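Local coordinates for ykuJ (Bacillus subtilis, PDB 2FFG), which is of unknown function and belongs to the DUF1797 family, folding as a four-stranded antiparallel sheet with two helices, at residues V39-E43 and K44-F48. Numbering follows the deposited sequence.
Sequences VKYFE and KNQTF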
# COMPACT_ATOMS: atom_id res chain seq x y z
N VAL A 39 -9.71 -5.65 3.78
CA VAL A 39 -9.30 -7.00 4.11
C VAL A 39 -8.30 -6.96 5.25
O VAL A 39 -7.40 -6.13 5.28
CB VAL A 39 -8.67 -7.72 2.88
CG1 VAL A 39 -7.51 -6.90 2.33
CG2 VAL A 39 -8.20 -9.12 3.26
N LYS A 40 -8.48 -7.85 6.21
CA LYS A 40 -7.60 -7.93 7.36
C LYS A 40 -6.96 -9.32 7.37
O LYS A 40 -7.63 -10.34 7.18
CB LYS A 40 -8.39 -7.69 8.64
CG LYS A 40 -7.55 -7.51 9.88
CD LYS A 40 -8.41 -7.00 11.03
CE LYS A 40 -7.58 -6.68 12.26
NZ LYS A 40 -8.41 -6.13 13.36
N TYR A 41 -5.65 -9.36 7.56
CA TYR A 41 -4.94 -10.62 7.60
C TYR A 41 -4.59 -11.01 9.03
O TYR A 41 -3.90 -10.26 9.72
CB TYR A 41 -3.65 -10.56 6.78
CG TYR A 41 -2.88 -11.86 6.81
CD1 TYR A 41 -3.36 -12.97 6.13
CD2 TYR A 41 -1.69 -11.98 7.52
CE1 TYR A 41 -2.68 -14.19 6.16
CE2 TYR A 41 -0.99 -13.20 7.56
CZ TYR A 41 -1.50 -14.30 6.87
OH TYR A 41 -0.82 -15.50 6.89
N PHE A 42 -5.06 -12.18 9.46
CA PHE A 42 -4.76 -12.67 10.80
C PHE A 42 -3.74 -13.79 10.69
O PHE A 42 -4.04 -14.83 10.12
CB PHE A 42 -6.02 -13.20 11.49
CG PHE A 42 -7.08 -12.17 11.71
CD1 PHE A 42 -7.92 -11.77 10.67
CD2 PHE A 42 -7.23 -11.57 12.95
CE1 PHE A 42 -8.89 -10.79 10.88
CE2 PHE A 42 -8.20 -10.59 13.17
CZ PHE A 42 -9.03 -10.20 12.13
N GLU A 43 -2.55 -13.59 11.24
CA GLU A 43 -1.52 -14.63 11.19
C GLU A 43 -1.76 -15.63 12.30
O GLU A 43 -0.84 -16.32 12.74
CB GLU A 43 -0.12 -14.03 11.32
CG GLU A 43 0.19 -13.48 12.69
CD GLU A 43 0.93 -12.17 12.60
OE1 GLU A 43 0.34 -11.20 12.09
OE2 GLU A 43 2.10 -12.12 13.04
N LYS A 44 -3.01 -15.68 12.76
CA LYS A 44 -3.46 -16.59 13.79
C LYS A 44 -3.91 -17.81 13.00
O LYS A 44 -4.79 -18.58 13.39
CB LYS A 44 -4.63 -15.98 14.56
CG LYS A 44 -4.29 -14.65 15.23
CD LYS A 44 -4.19 -13.52 14.21
CE LYS A 44 -3.66 -12.24 14.83
NZ LYS A 44 -2.20 -12.33 15.10
N ASN A 45 -3.26 -17.93 11.85
CA ASN A 45 -3.44 -18.96 10.85
C ASN A 45 -2.86 -18.19 9.68
O ASN A 45 -1.95 -17.38 9.86
CB ASN A 45 -4.92 -19.26 10.60
CG ASN A 45 -5.14 -20.56 9.82
OD1 ASN A 45 -5.39 -21.62 10.40
ND2 ASN A 45 -5.04 -20.48 8.49
N GLN A 46 -3.40 -18.40 8.49
CA GLN A 46 -2.92 -17.68 7.32
C GLN A 46 -4.19 -17.23 6.61
O GLN A 46 -4.30 -17.32 5.39
CB GLN A 46 -2.12 -18.63 6.42
CG GLN A 46 -1.10 -19.49 7.18
CD GLN A 46 0.18 -18.75 7.51
OE1 GLN A 46 1.01 -18.50 6.64
NE2 GLN A 46 0.35 -18.38 8.78
N THR A 47 -5.14 -16.72 7.40
CA THR A 47 -6.43 -16.30 6.88
C THR A 47 -6.71 -14.81 6.68
O THR A 47 -6.15 -13.94 7.35
CB THR A 47 -7.58 -16.84 7.75
OG1 THR A 47 -7.55 -16.20 9.03
CG2 THR A 47 -7.43 -18.36 7.93
N PHE A 48 -7.61 -14.54 5.76
CA PHE A 48 -8.01 -13.19 5.45
C PHE A 48 -9.46 -13.02 5.86
O PHE A 48 -10.27 -13.94 5.74
CB PHE A 48 -7.89 -12.91 3.96
CG PHE A 48 -6.49 -13.02 3.44
CD1 PHE A 48 -5.90 -14.26 3.24
CD2 PHE A 48 -5.76 -11.88 3.15
CE1 PHE A 48 -4.59 -14.36 2.77
CE2 PHE A 48 -4.45 -11.97 2.67
CZ PHE A 48 -3.87 -13.21 2.48
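Lys-44 lies back against Phe-42 at the turn of the beta hairpin that joins strands 34-42 and 47-54. Its chain bends at chi2 (74°), which brings CD to 3.3 Å from Phe-42 CB, in line with the ring plane and at the ring's edge. Lys-44 NZ stays 4.1 Å from Glu-43 OE1, too far for a salt bridge, and the Glu-43 side chain is not firmly placed in the model. Gln-46 runs alongside Tyr-41, its amide nearly perpendicular to the ring. Its CB lies 3.4 Å from Tyr-41 OH. That hydroxyl and Gln-46 NE2 both make weak hydrogen bonds to Glu-19 OE2 on helix 3-21. Thr-47 and Phe-42 are a hydrogen-bonded antiparallel pair. Phe-42 N donates to Thr-47 O over 3.0 Å, almost straight; the return bond from Thr-47 N is weak. Phe-48 and Tyr-41 form a non-hydrogen-bonded antiparallel pair, on the face covered by the helices. With CG anti to the backbone N (chi1 180°), the Tyr-41 ring swings its CD1 edge over the centre of the Phe-48 face, 3.6 Å above the plane; the planes are 54° apart. A serine at Tyr-41 would probably leave this face of Phe-48 without its aromatic partner and Glu-19 without the phenol. At the edge of the Phe-48 ring, in its plane, Val-39 CG2 sits 3.7 Å from CD2.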